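Local coordinates for probable transcriptional regulator (Pseudomonas aeruginosa PAO1, PDB 2GEN), which probably binds regulatory DNA as a two-subunit transcription factor of the TetR family, through a predicted helix-turn-helix motif, at residues G143-F153 with V187-A195. Numbering follows the deposited sequence.
Sequences GLFREMPDDCF and VAWDSVRAA
Val-192, in the last turn of helix 181-192, packs its side chain on Phe-153 of helix 150-169, while its carbonyl meets the preceding loop at Arg-146 N. Its CB comes within 3.6 Å of Phe-153 CE1, and CG1 lies over the face of that ring, a CH-pi contact 4.1 Å from the centroid. CG2 touches the same ring and also reaches CD1 of Phe-145, so a beta-branched residue suits this place. The selenomethionine at Met-148 bends at chi3 (85°) and thereby brings CE to within 4.0 Å of Val-192 CG1. Phe-153, its CG anti to the backbone N (chi1 -176°), points its edge at the face of Phe-145, with CE1 3.6 Å above the ring plane, over its centre. Phe-145 in turn meets Trp-189 at the edge, CE1 to CZ3, and CD of Arg-193 lies over one face of the indole, toward its rim.

Beside this apolar cluster two backbone hydrogen bonds form a single beta bridge between Phe-145 and Arg-193. Arg-146 N donates to Val-192 O at 2.7 Å, and Ala-194 N to Leu-144 O at 2.9 Å, the latter donor standing 44° out of the carbonyl plane. The small Ala-194 lets the departing chain lie close to Gly-143, whose positive phi, which favours glycine, ends helix 118-141 in a Schellman motif. Farther out, a water links Arg-146 NH1 to Ser-191 O, and NE of Arg-193 donates, in a salt bridge, to the anti lone pair of OD1 of Asp-190, 2.8 Å away.

Tyr-139 and Val-84 pack on Phe-145. The contact takes part in the dimer interface, where Ser-191 OG hydrogen-bonds Ser-191 OG of the second subunit. The carbonyl of Val-192, left at the helix end, is thus satisfied by Arg-146 N.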
loop_
_atom_site.group_PDB
_atom_site.type_symbol
_atom_site.label_atom_id
_atom_site.label_comp_id
_atom_site.label_asym_id
_atom_site.label_seq_id
_atom_site.Cartn_x
_atom_site.Cartn_y
_atom_site.Cartn_z
ATOM N N GLY A 143 23.793 8.972 15.973
ATOM C CA GLY A 143 22.730 8.910 16.974
ATOM C C GLY A 143 21.644 9.926 16.667
ATOM O O GLY A 143 20.935 10.396 17.590
ATOM N N LEU A 144 21.510 10.294 15.392
ATOM C CA LEU A 144 20.539 11.360 15.029
ATOM C C LEU A 144 19.115 10.848 14.931
ATOM O O LEU A 144 18.174 11.663 14.856
ATOM C CB LEU A 144 20.945 12.067 13.732
ATOM C CG LEU A 144 22.296 12.799 13.858
ATOM C CD1 LEU A 144 22.572 13.517 12.566
ATOM C CD2 LEU A 144 22.393 13.778 15.042
ATOM N N PHE A 145 18.959 9.528 14.936
ATOM C CA PHE A 145 17.645 8.922 14.768
ATOM C C PHE A 145 17.250 8.127 16.001
ATOM O O PHE A 145 18.116 7.517 16.694
ATOM C CB PHE A 145 17.593 7.942 13.593
ATOM C CG PHE A 145 18.010 8.533 12.255
ATOM C CD1 PHE A 145 17.385 9.698 11.759
ATOM C CD2 PHE A 145 18.913 7.884 11.464
ATOM C CE1 PHE A 145 17.768 10.224 10.513
ATOM C CE2 PHE A 145 19.284 8.407 10.196
ATOM C CZ PHE A 145 18.708 9.544 9.731
ATOM N N ARG A 146 15.945 8.056 16.225
ATOM C CA ARG A 146 15.429 7.124 17.225
ATOM C C ARG A 146 15.747 5.670 16.811
ATOM O O ARG A 146 15.750 5.313 15.614
ATOM C CB ARG A 146 13.935 7.402 17.469
ATOM C CG ARG A 146 13.001 6.499 16.740
ATOM C CD ARG A 146 11.502 6.704 17.176
ATOM N NE ARG A 146 11.141 5.751 18.225
ATOM C CZ ARG A 146 10.092 5.848 19.049
ATOM N NH1 ARG A 146 9.240 6.888 18.988
ATOM N NH2 ARG A 146 9.909 4.884 19.952
ATOM N N GLU A 147 16.036 4.820 17.794
ATOM C CA GLU A 147 16.470 3.431 17.507
ATOM C C GLU A 147 15.323 2.595 16.942
ATOM O O GLU A 147 14.255 2.503 17.556
ATOM C CB GLU A 147 17.034 2.731 18.764
ATOM C CG GLU A 147 18.000 3.578 19.631
ATOM C CD GLU A 147 18.845 2.719 20.586
ATOM O OE1 GLU A 147 18.292 1.766 21.202
ATOM O OE2 GLU A 147 20.074 2.988 20.706
HETATM N N MSE A 148 15.543 2.017 15.771
HETATM C CA MSE A 148 14.619 1.088 15.154
HETATM C C MSE A 148 15.306 0.288 14.053
HETATM O O MSE A 148 16.327 0.754 13.498
HETATM C CB MSE A 148 13.362 1.827 14.621
HETATM C CG MSE A 148 13.573 2.582 13.397
HETATM SE SE MSE A 148 11.925 3.681 12.995
HETATM C CE MSE A 148 12.252 5.149 14.019
ATOM N N PRO A 149 14.773 -0.899 13.716
ATOM C CA PRO A 149 15.270 -1.683 12.578
ATOM C C PRO A 149 15.186 -0.912 11.265
ATOM O O PRO A 149 14.270 -0.108 11.085
ATOM C CB PRO A 149 14.342 -2.890 12.536
ATOM C CG PRO A 149 13.744 -2.969 13.916
ATOM C CD PRO A 149 13.680 -1.591 14.432
ATOM N N ASP A 150 16.134 -1.147 10.370
ATOM C CA ASP A 150 16.186 -0.428 9.069
ATOM C C ASP A 150 14.857 -0.535 8.309
ATOM O O ASP A 150 14.383 0.479 7.733
ATOM C CB ASP A 150 17.310 -0.995 8.175
ATOM C CG ASP A 150 18.714 -0.633 8.658
ATOM O OD1 ASP A 150 18.880 0.215 9.560
ATOM O OD2 ASP A 150 19.687 -1.238 8.124
ATOM N N ASP A 151 14.231 -1.727 8.329
ATOM C CA ASP A 151 12.931 -1.915 7.650
ATOM C C ASP A 151 11.817 -1.101 8.270
ATOM O O ASP A 151 10.935 -0.612 7.524
ATOM C CB ASP A 151 12.448 -3.363 7.620
ATOM C CG ASP A 151 13.366 -4.292 6.866
ATOM O OD1 ASP A 151 13.767 -3.995 5.716
ATOM O OD2 ASP A 151 13.647 -5.366 7.438
ATOM N N CYS A 152 11.838 -0.957 9.600
ATOM C CA CYS A 152 10.870 -0.098 10.308
ATOM C C CYS A 152 11.053 1.368 9.921
ATOM O O CYS A 152 10.089 2.051 9.532
ATOM C CB CYS A 152 11.058 -0.191 11.803
ATOM S SG CYS A 152 10.547 -1.751 12.399
ATOM N N PHE A 153 12.298 1.848 10.044
ATOM C CA PHE A 153 12.649 3.199 9.564
ATOM C C PHE A 153 12.103 3.442 8.144
ATOM O O PHE A 153 11.459 4.482 7.917
ATOM C CB PHE A 153 14.167 3.432 9.648
ATOM C CG PHE A 153 14.616 4.819 9.278
ATOM C CD1 PHE A 153 15.043 5.697 10.272
ATOM C CD2 PHE A 153 14.663 5.230 7.956
ATOM C CE1 PHE A 153 15.506 6.974 9.986
ATOM C CE2 PHE A 153 15.164 6.534 7.640
ATOM C CZ PHE A 153 15.550 7.415 8.681
ATOM N N VAL A 187 6.445 15.389 9.317
ATOM C CA VAL A 187 6.119 14.280 10.173
ATOM C C VAL A 187 7.148 13.167 10.040
ATOM O O VAL A 187 7.512 12.573 11.039
ATOM C CB VAL A 187 4.783 13.714 9.865
ATOM C CG1 VAL A 187 4.612 12.362 10.585
ATOM C CG2 VAL A 187 3.648 14.768 10.259
ATOM N N ALA A 188 7.628 12.907 8.827
ATOM C CA ALA A 188 8.638 11.819 8.638
ATOM C C ALA A 188 9.861 12.165 9.517
ATOM O O ALA A 188 10.381 11.298 10.256
ATOM C CB ALA A 188 9.041 11.729 7.154
ATOM N N TRP A 189 10.360 13.378 9.393
ATOM C CA TRP A 189 11.558 13.814 10.171
ATOM C C TRP A 189 11.240 13.720 11.654
ATOM O O TRP A 189 11.971 13.102 12.443
ATOM C CB TRP A 189 11.963 15.238 9.803
ATOM C CG TRP A 189 13.010 15.807 10.671
ATOM C CD1 TRP A 189 12.935 16.992 11.344
ATOM C CD2 TRP A 189 14.286 15.230 11.005
ATOM N NE1 TRP A 189 14.093 17.222 12.074
ATOM C CE2 TRP A 189 14.941 16.157 11.878
ATOM C CE3 TRP A 189 14.961 14.058 10.633
ATOM C CZ2 TRP A 189 16.219 15.931 12.399
ATOM C CZ3 TRP A 189 16.252 13.854 11.171
ATOM C CH2 TRP A 189 16.851 14.773 12.042
ATOM N N ASP A 190 10.101 14.305 12.066
ATOM C CA ASP A 190 9.765 14.230 13.484
ATOM C C ASP A 190 9.574 12.806 14.041
ATOM O O ASP A 190 9.851 12.566 15.245
ATOM C CB ASP A 190 8.530 15.118 13.770
ATOM C CG ASP A 190 8.875 16.559 13.768
ATOM O OD1 ASP A 190 10.021 16.930 14.117
ATOM O OD2 ASP A 190 7.968 17.377 13.473
ATOM N N SER A 191 9.157 11.877 13.178
ATOM C CA SER A 191 8.885 10.512 13.568
ATOM C C SER A 191 10.174 9.745 13.783
ATOM O O SER A 191 10.213 8.878 14.638
ATOM C CB SER A 191 8.044 9.776 12.544
ATOM O OG SER A 191 6.766 10.379 12.474
ATOM N N VAL A 192 11.221 10.066 13.012
ATOM C CA VAL A 192 12.444 9.242 13.107
ATOM C C VAL A 192 13.582 9.939 13.820
ATOM O O VAL A 192 14.564 9.250 14.196
ATOM C CB VAL A 192 12.955 8.733 11.731
ATOM C CG1 VAL A 192 11.965 7.778 11.070
ATOM C CG2 VAL A 192 13.270 9.928 10.812
ATOM N N ARG A 193 13.501 11.241 14.042
ATOM C CA ARG A 193 14.620 11.927 14.699
ATOM C C ARG A 193 14.755 11.522 16.186
ATOM O O ARG A 193 13.769 11.110 16.821
ATOM C CB ARG A 193 14.553 13.433 14.537
ATOM C CG ARG A 193 13.429 14.092 15.322
ATOM C CD ARG A 193 13.376 15.520 14.889
ATOM N NE ARG A 193 12.317 16.231 15.598
ATOM C CZ ARG A 193 12.482 16.837 16.773
ATOM N NH1 ARG A 193 13.670 16.821 17.387
ATOM N NH2 ARG A 193 11.452 17.446 17.350
ATOM N N ALA A 194 15.991 11.562 16.688
ATOM C CA ALA A 194 16.277 11.295 18.114
ATOM C C ALA A 194 15.492 12.238 19.036
ATOM O O ALA A 194 15.275 13.396 18.707
ATOM C CB ALA A 194 17.775 11.451 18.373
ATOM N N ALA A 195 15.104 11.719 20.201
ATOM C CA ALA A 195 14.387 12.477 21.249
ATOM C C ALA A 195 15.170 13.641 21.872
ATOM O O ALA A 195 16.419 13.649 21.878
ATOM C CB ALA A 195 13.911 11.511 22.344
HETATM O O HOH W 1 8.669 8.879 17.153
#